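Local coordinates for protein neural-cadherin (Drosophila melanogaster, PDB 3UBF) that mediates calcium-dependent, preferentially homophilic adhesion between cells, the chain here being a three-domain piece of its long extracellular cadherin-repeat region, at residues V44-E47 with A51-V54; F128-R133 with E201-V206; I234-K239 with V303-R308. All coordinates share one frame; numbering follows the deposited sequence.

Contact 1 (V44-E47 with A51-V54)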
loop_
_atom_site.group_PDB
_atom_site.type_symbol
_atom_site.label_atom_id
_atom_site.label_comp_id
_atom_site.label_asym_id
_atom_site.label_seq_id
_atom_site.Cartn_x
_atom_site.Cartn_y
_atom_site.Cartn_z
ATOM N N VAL A 44 -18.292 -27.054 5.023
ATOM C CA VAL A 44 -18.952 -27.290 6.299
ATOM C C VAL A 44 -19.492 -28.701 6.405
ATOM O O VAL A 44 -19.975 -29.254 5.419
ATOM C CB VAL A 44 -20.131 -26.286 6.571
ATOM C CG1 VAL A 44 -19.623 -24.866 6.834
ATOM C CG2 VAL A 44 -21.148 -26.298 5.439
ATOM N N THR A 45 -19.376 -29.285 7.599
ATOM C CA THR A 45 -20.161 -30.461 7.976
ATOM C C THR A 45 -21.201 -29.979 8.965
ATOM O O THR A 45 -21.027 -28.934 9.599
ATOM C CB THR A 45 -19.324 -31.565 8.666
ATOM O OG1 THR A 45 -18.673 -31.029 9.823
ATOM C CG2 THR A 45 -18.287 -32.139 7.728
ATOM N N VAL A 46 -22.287 -30.734 9.093
ATOM C CA VAL A 46 -23.324 -30.423 10.074
ATOM C C VAL A 46 -23.432 -31.585 11.030
ATOM O O VAL A 46 -23.630 -32.717 10.602
ATOM C CB VAL A 46 -24.678 -30.149 9.406
ATOM C CG1 VAL A 46 -25.786 -30.156 10.434
ATOM C CG2 VAL A 46 -24.644 -28.813 8.690
ATOM N N GLU A 47 -23.277 -31.309 12.320
ATOM C CA GLU A 47 -23.406 -32.350 13.336
ATOM C C GLU A 47 -24.863 -32.731 13.536
ATOM O O GLU A 47 -25.769 -32.008 13.128
ATOM C CB GLU A 47 -22.794 -31.909 14.669
ATOM C CG GLU A 47 -21.277 -31.742 14.661
ATOM C CD GLU A 47 -20.513 -33.059 14.592
ATOM O OE1 GLU A 47 -19.813 -33.271 13.574
ATOM O OE2 GLU A 47 -20.602 -33.884 15.546
ATOM N N ALA A 51 -24.832 -28.285 15.216
ATOM C CA ALA A 51 -23.605 -27.498 15.168
ATOM C C ALA A 51 -23.021 -27.549 13.757
ATOM O O ALA A 51 -22.832 -28.636 13.207
ATOM C CB ALA A 51 -22.598 -27.994 16.190
ATOM N N VAL A 52 -22.771 -26.376 13.168
ATOM C CA VAL A 52 -22.123 -26.287 11.848
ATOM C C VAL A 52 -20.598 -26.163 11.985
ATOM O O VAL A 52 -20.090 -25.218 12.583
ATOM C CB VAL A 52 -22.698 -25.133 11.004
ATOM C CG1 VAL A 52 -21.943 -25.004 9.696
ATOM C CG2 VAL A 52 -24.182 -25.363 10.714
ATOM N N ARG A 53 -19.869 -27.124 11.433
ATOM C CA ARG A 53 -18.420 -27.178 11.631
ATOM C C ARG A 53 -17.635 -26.992 10.350
ATOM O O ARG A 53 -18.070 -27.412 9.277
ATOM C CB ARG A 53 -18.011 -28.490 12.310
ATOM C CG ARG A 53 -18.534 -28.603 13.740
ATOM C CD ARG A 53 -18.294 -29.955 14.331
ATOM N NE ARG A 53 -16.872 -30.183 14.544
ATOM C CZ ARG A 53 -16.349 -31.311 15.011
ATOM N NH1 ARG A 53 -17.136 -32.342 15.325
ATOM N NH2 ARG A 53 -15.032 -31.403 15.170
ATOM N N VAL A 54 -16.471 -26.365 10.484
ATOM C CA VAL A 54 -15.544 -26.170 9.373
ATOM C C VAL A 54 -15.025 -27.526 8.904
ATOM O O VAL A 54 -14.454 -28.291 9.692
ATOM C CB VAL A 54 -14.341 -25.269 9.779
ATOM C CG1 VAL A 54 -13.458 -24.972 8.587
ATOM C CG2 VAL A 54 -14.816 -23.968 10.412
#

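Contact 2 (F128-R133 with E201-V206)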
loop_
_atom_site.group_PDB
_atom_site.type_symbol
_atom_site.label_atom_id
_atom_site.label_comp_id
_atom_site.label_asym_id
_atom_site.label_seq_id
_atom_site.Cartn_x
_atom_site.Cartn_y
_atom_site.Cartn_z
ATOM N N PHE A 128 11.472 1.649 -15.325
ATOM C CA PHE A 128 10.913 1.687 -13.965
ATOM C C PHE A 128 10.050 0.466 -13.747
ATOM O O PHE A 128 9.458 -0.070 -14.684
ATOM C CB PHE A 128 10.029 2.932 -14.057
ATOM C CG PHE A 128 9.478 3.383 -12.734
ATOM C CD1 PHE A 128 10.247 4.173 -11.877
ATOM C CD2 PHE A 128 8.187 3.051 -12.362
ATOM C CE1 PHE A 128 9.743 4.606 -10.658
ATOM C CE2 PHE A 128 7.671 3.490 -11.157
ATOM C CZ PHE A 128 8.454 4.263 -10.297
ATOM N N THR A 129 9.962 0.050 -12.487
ATOM C CA THR A 129 9.200 -1.123 -12.101
ATOM C C THR A 129 8.104 -0.683 -11.145
ATOM O O THR A 129 8.376 -0.336 -9.984
ATOM C CB THR A 129 10.109 -2.157 -11.409
ATOM O OG1 THR A 129 11.204 -2.473 -12.274
ATOM C CG2 THR A 129 9.353 -3.433 -11.083
ATOM N N LEU A 130 6.870 -0.684 -11.638
ATOM C CA LEU A 130 5.716 -0.461 -10.782
ATOM C C LEU A 130 5.632 -1.574 -9.758
ATOM O O LEU A 130 5.786 -2.749 -10.109
ATOM C CB LEU A 130 4.433 -0.436 -11.606
ATOM C CG LEU A 130 4.380 0.578 -12.747
ATOM C CD1 LEU A 130 3.149 0.289 -13.574
ATOM C CD2 LEU A 130 4.392 2.030 -12.210
ATOM N N GLN A 131 5.426 -1.205 -8.493
ATOM C CA GLN A 131 5.242 -2.190 -7.427
ATOM C C GLN A 131 4.088 -1.761 -6.565
ATOM O O GLN A 131 4.171 -0.750 -5.871
ATOM C CB GLN A 131 6.493 -2.340 -6.564
ATOM C CG GLN A 131 7.704 -2.897 -7.304
ATOM C CD GLN A 131 9.026 -2.458 -6.678
ATOM O OE1 GLN A 131 9.296 -2.747 -5.502
ATOM N NE2 GLN A 131 9.851 -1.741 -7.458
ATOM N N ALA A 132 2.998 -2.516 -6.640
ATOM C CA ALA A 132 1.880 -2.345 -5.734
ATOM C C ALA A 132 1.826 -3.526 -4.768
ATOM O O ALA A 132 2.342 -4.608 -5.053
ATOM C CB ALA A 132 0.596 -2.241 -6.515
ATOM N N ARG A 133 1.198 -3.307 -3.622
ATOM C CA ARG A 133 0.986 -4.343 -2.639
ATOM C C ARG A 133 -0.502 -4.458 -2.389
ATOM O O ARG A 133 -1.177 -3.448 -2.162
ATOM C CB ARG A 133 1.704 -3.970 -1.344
ATOM C CG ARG A 133 1.515 -4.935 -0.201
ATOM C CD ARG A 133 2.168 -4.374 1.063
ATOM N NE ARG A 133 3.629 -4.319 0.951
ATOM C CZ ARG A 133 4.410 -3.467 1.619
ATOM N NH1 ARG A 133 5.733 -3.501 1.452
ATOM N NH2 ARG A 133 3.871 -2.571 2.441
ATOM N N GLU A 201 -1.963 6.442 -10.737
ATOM C CA GLU A 201 -0.806 7.274 -10.440
ATOM C C GLU A 201 -0.108 7.784 -11.688
ATOM O O GLU A 201 -0.102 7.133 -12.737
ATOM C CB GLU A 201 0.217 6.510 -9.585
ATOM C CG GLU A 201 -0.033 6.573 -8.078
ATOM C CD GLU A 201 0.125 7.967 -7.476
ATOM O OE1 GLU A 201 0.574 8.917 -8.166
ATOM O OE2 GLU A 201 -0.225 8.122 -6.296
ATOM N N ARG A 202 0.527 8.936 -11.543
ATOM C CA ARG A 202 1.260 9.556 -12.626
ATOM C C ARG A 202 2.737 9.211 -12.561
ATOM O O ARG A 202 3.414 9.512 -11.580
ATOM C CB ARG A 202 1.088 11.063 -12.564
ATOM C CG ARG A 202 1.722 11.802 -13.694
ATOM C CD ARG A 202 1.444 13.241 -13.496
ATOM N NE ARG A 202 1.956 14.094 -14.561
ATOM C CZ ARG A 202 3.187 14.595 -14.610
ATOM N NH1 ARG A 202 4.078 14.292 -13.668
ATOM N NH2 ARG A 202 3.527 15.395 -15.616
ATOM N N LEU A 203 3.219 8.596 -13.637
ATOM C CA LEU A 203 4.624 8.267 -13.804
ATOM C C LEU A 203 5.239 9.237 -14.811
ATOM O O LEU A 203 4.806 9.339 -15.980
ATOM C CB LEU A 203 4.808 6.801 -14.220
ATOM C CG LEU A 203 6.197 6.344 -14.700
ATOM C CD1 LEU A 203 7.290 6.648 -13.683
ATOM C CD2 LEU A 203 6.202 4.873 -15.054
ATOM N N SER A 204 6.241 9.953 -14.317
ATOM C CA SER A 204 6.970 10.948 -15.071
ATOM C C SER A 204 8.327 10.378 -15.446
ATOM O O SER A 204 9.129 10.055 -14.567
ATOM C CB SER A 204 7.162 12.208 -14.220
ATOM O OG SER A 204 8.318 12.909 -14.647
ATOM N N ILE A 205 8.570 10.248 -16.750
ATOM C CA ILE A 205 9.845 9.757 -17.268
ATOM C C ILE A 205 10.475 10.885 -18.074
ATOM O O ILE A 205 9.869 11.391 -19.010
ATOM C CB ILE A 205 9.640 8.505 -18.149
ATOM C CG1 ILE A 205 8.858 7.433 -17.381
ATOM C CG2 ILE A 205 10.972 7.958 -18.625
ATOM C CD1 ILE A 205 8.259 6.357 -18.249
ATOM N N VAL A 206 11.664 11.317 -17.667
ATOM C CA VAL A 206 12.314 12.463 -18.296
ATOM C C VAL A 206 13.501 11.993 -19.143
ATOM O O VAL A 206 14.295 11.159 -18.701
ATOM C CB VAL A 206 12.731 13.531 -17.248
ATOM C CG1 VAL A 206 13.584 14.645 -17.876
ATOM C CG2 VAL A 206 11.510 14.146 -16.602
#

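Contact 3 (I234-K239 with V303-R308)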
loop_
_atom_site.group_PDB
_atom_site.type_symbol
_atom_site.label_atom_id
_atom_site.label_comp_id
_atom_site.label_asym_id
_atom_site.label_seq_id
_atom_site.Cartn_x
_atom_site.Cartn_y
_atom_site.Cartn_z
ATOM N N ILE A 234 16.604 14.352 12.373
ATOM C CA ILE A 234 15.878 13.801 11.242
ATOM C C ILE A 234 16.871 13.452 10.144
ATOM O O ILE A 234 17.911 14.111 10.011
ATOM C CB ILE A 234 14.750 14.775 10.752
ATOM C CG1 ILE A 234 13.902 14.138 9.639
ATOM C CG2 ILE A 234 15.319 16.133 10.363
ATOM C CD1 ILE A 234 12.522 14.744 9.496
ATOM N N SER A 235 16.568 12.394 9.394
ATOM C CA SER A 235 17.362 12.024 8.228
ATOM C C SER A 235 16.624 12.417 6.974
ATOM O O SER A 235 15.461 12.072 6.789
ATOM C CB SER A 235 17.641 10.519 8.185
ATOM O OG SER A 235 18.871 10.219 8.814
ATOM N N ILE A 236 17.312 13.135 6.106
ATOM C CA ILE A 236 16.741 13.517 4.836
ATOM C C ILE A 236 17.487 12.803 3.721
ATOM O O ILE A 236 18.718 12.708 3.736
ATOM C CB ILE A 236 16.737 15.039 4.683
ATOM C CG1 ILE A 236 15.643 15.615 5.574
ATOM C CG2 ILE A 236 16.469 15.442 3.257
ATOM C CD1 ILE A 236 16.064 16.832 6.294
ATOM N N LYS A 237 16.738 12.257 2.773
ATOM C CA LYS A 237 17.368 11.570 1.667
ATOM C C LYS A 237 16.712 11.948 0.355
ATOM O O LYS A 237 15.487 12.074 0.271
ATOM C CB LYS A 237 17.345 10.054 1.872
ATOM C CG LYS A 237 18.482 9.355 1.161
ATOM C CD LYS A 237 18.469 7.854 1.389
ATOM C CE LYS A 237 17.936 7.116 0.166
ATOM N NZ LYS A 237 18.402 5.696 0.117
ATOM N N ALA A 238 17.549 12.145 -0.658
ATOM C CA ALA A 238 17.077 12.400 -2.002
ATOM C C ALA A 238 17.632 11.334 -2.921
ATOM O O ALA A 238 18.729 10.815 -2.712
ATOM C CB ALA A 238 17.465 13.780 -2.464
ATOM N N LYS A 239 16.843 10.984 -3.923
ATOM C CA LYS A 239 17.222 9.966 -4.860
ATOM C C LYS A 239 17.873 10.683 -6.020
ATOM O O LYS A 239 17.333 11.670 -6.529
ATOM C CB LYS A 239 15.984 9.210 -5.324
ATOM C CG LYS A 239 16.254 8.203 -6.398
ATOM C CD LYS A 239 14.995 7.531 -6.837
ATOM C CE LYS A 239 15.320 6.527 -7.890
ATOM N NZ LYS A 239 14.266 5.493 -7.959
ATOM N N VAL A 303 13.575 21.116 -0.408
ATOM C CA VAL A 303 12.412 20.616 0.308
ATOM C C VAL A 303 12.285 21.371 1.633
ATOM O O VAL A 303 13.277 21.852 2.166
ATOM C CB VAL A 303 12.519 19.080 0.531
ATOM C CG1 VAL A 303 13.564 18.732 1.600
ATOM C CG2 VAL A 303 11.164 18.474 0.836
ATOM N N ASP A 304 11.069 21.493 2.149
ATOM C CA ASP A 304 10.867 22.138 3.450
ATOM C C ASP A 304 11.145 21.171 4.565
ATOM O O ASP A 304 10.732 20.007 4.518
ATOM C CB ASP A 304 9.439 22.633 3.628
ATOM C CG ASP A 304 9.051 23.645 2.603
ATOM O OD1 ASP A 304 9.794 24.639 2.422
ATOM O OD2 ASP A 304 7.984 23.439 1.977
ATOM N N LEU A 305 11.871 21.668 5.555
ATOM C CA LEU A 305 12.003 20.988 6.819
ATOM C C LEU A 305 11.437 21.908 7.905
ATOM O O LEU A 305 11.823 23.082 8.016
ATOM C CB LEU A 305 13.462 20.625 7.086
ATOM C CG LEU A 305 13.823 20.071 8.466
ATOM C CD1 LEU A 305 13.023 18.830 8.815
ATOM C CD2 LEU A 305 15.316 19.774 8.520
ATOM N N THR A 306 10.492 21.372 8.667
ATOM C CA THR A 306 9.882 22.101 9.750
ATOM C C THR A 306 10.255 21.398 11.047
ATOM O O THR A 306 10.038 20.188 11.190
ATOM C CB THR A 306 8.358 22.175 9.560
ATOM O OG1 THR A 306 8.083 22.772 8.287
ATOM C CG2 THR A 306 7.705 23.014 10.639
ATOM N N ILE A 307 10.850 22.141 11.979
ATOM C CA ILE A 307 11.186 21.580 13.281
ATOM C C ILE A 307 10.442 22.307 14.381
ATOM O O ILE A 307 10.642 23.498 14.609
ATOM C CB ILE A 307 12.708 21.589 13.564
ATOM C CG1 ILE A 307 13.460 20.861 12.439
ATOM C CG2 ILE A 307 12.998 20.982 14.943
ATOM C CD1 ILE A 307 14.962 20.803 12.616
ATOM N N ARG A 308 9.575 21.569 15.054
ATOM C CA ARG A 308 8.862 22.072 16.209
ATOM C C ARG A 308 9.552 21.646 17.498
ATOM O O ARG A 308 10.012 20.509 17.632
ATOM C CB ARG A 308 7.430 21.578 16.191
ATOM C CG ARG A 308 6.605 22.161 15.062
ATOM C CD ARG A 308 5.367 21.312 14.762
ATOM N NE ARG A 308 4.380 22.039 13.958
ATOM C CZ ARG A 308 4.278 21.977 12.630
ATOM N NH1 ARG A 308 5.097 21.205 11.908
ATOM N NH2 ARG A 308 3.339 22.686 12.019
#

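Contact 1 (V44-E47 with A51-V54)
The guanidinium of R53 meets the carboxylate of E47 in a salt bridge, with the two planes turned 60° from each other. CD of E47 lies in the guanidinium plane at its edge, while OE1 comes in obliquely and stands 3.3 Å from NH1. CG of E47, anti to the carbonyl carbon (chi1 -67°), lies alongside CD of R53, 3.5 Å away, and the bend at chi2 then turns the carboxylate to NH1; the pair is held through aliphatic carbon as well as charge. NE of R53 is bonded separately to the carbonyl oxygen of G20, a second grip that helps fix the guanidinium. Beneath these side chains runs a beta hairpin of the first cadherin domain in this chain, strand 44-46 turning back into strand 51-54. T45 and R53 form a hydrogen-bonded antiparallel pair: T45 N to R53 O and R53 N to T45 O are both 2.8 Å. E47 N to A51 O, 2.9 Å and almost straight at 175°, adds a third backbone bond close to the turn. On the T45 and R53 face, OG1 of T45 rests against CB of R53 at 3.6 Å. V46 and V52 share the other face, CG2 to CG2 4.0 Å, and the second methyl of V52, CG1, meets CG1 of V44 at 3.7 Å. F71 of strand 68-76, in the other sheet, touches all three valines, and strand 22-25 pairs with the far side of strand 51-54.

Contact 2 (F128-R133 with E201-V206)
L203, F128 and L130 make this contact, and L203 contributes the most surface to it. Its CD1 methyl sits over the middle of the F128 ring, 3.9 Å from the ring centroid and 10° from the ring normal, which makes a CH-pi contact with one face of the phenyl. The second methyl of L203 leans toward one side of the same ring, CD2 to CD2 of F128 being 3.8 Å, so both branches of the leucine bear on the phenylalanine. Both side chains set out from their strands toward each other and then slide past in opposite directions. F128 has CG anti to its own backbone nitrogen (chi1 -170°), and with chi2 near 83° the ring presents a face, not its rim, to the CD1 methyl.

L130 plays the smaller part. Its CD2 lies in the plane of the F128 ring, at the edge, and reaches CD2 of L203 at a looser 4.4 Å. The leucine methyls thus meet the aromatic ring at two places: L203 covers a face while L130 borders the rim. The contact is wholly apolar, and the nearest pair of CA atoms, those of F128 and I205, is 8.8 Å apart, a spacing bridged by side chains between two sheets instead of by backbone pairing.

This is the interior of the second cadherin domain, a Greek-key beta sandwich. Strand 126-133 belongs to the sheet with strand 162-165, whose V163 touches both L130 and L203. Strand 201-207 lies in the facing sheet between strands 113-117 and 176-185; M113 and A115 pack on F128, and V181 on L130.

Contact 3 (I234-K239 with V303-R308)
The two sheets of the third cadherin domain, a beta sandwich of Greek-key topology, meet here through I234, I236 and L305. Strand 232-239 supplies the two isoleucines from one sheet, and strand 300-310 supplies the leucine from the other. L305 divides its branches between them: CD1 lies 3.9 Å from CG2 of I234, and CD2 lies 3.8 Å from CD1 of I236. The touch is not strictly one methyl to one isoleucine, because CD2 of L305 also comes within 4.1 Å of CG2 of I234, and CD1 of L305 is 4.2 Å from CD1 of I234.

The side chains of I234 and L305 run past each other in opposite directions, whereas I236 comes across L305 at a slant and offers its terminal methyl. The first torsion of L305 sets CG anti to its backbone nitrogen (chi1 172°), and chi2 near 57° turns the branch so that CD1 meets I234 and CD2 lies between I234 and I236. All three residues start out toward the opposing strand, and what they bury between them is hydrocarbon alone. The closest CA atoms, of I236 and L305, are 9.1 Å apart, a distance belonging to facing sheets.

V269 of strand 268-271, next to strand 232-239, touches I234, I236 and L305 alike. Strand 300-310 runs between strands 219-224 and 285-294 in the facing sheet: Y219 from the first lies against I236 and L305, and V290 from the second packs on I236.

Overall arrangement
From the N terminus, contact 1 comes first and closes a short loop: three residues separate its segments, and the hairpin lies within the first domain. Contact 2 then closes a loop of 67 residues across the second domain, and contact 3 one of 63 across the third. The loops follow in series, so none nests in or crosses another. Contact 1 pairs neighbouring strands of one sheet, while contacts 2 and 3 join the two sheets of their sandwiches at equivalent strands, each with a leucine as the common partner. The centres of contacts 1 and 3 are about 57 Å apart, on opposite sides of the chain's centre; those of contacts 2 and 3 are about 23 Å apart.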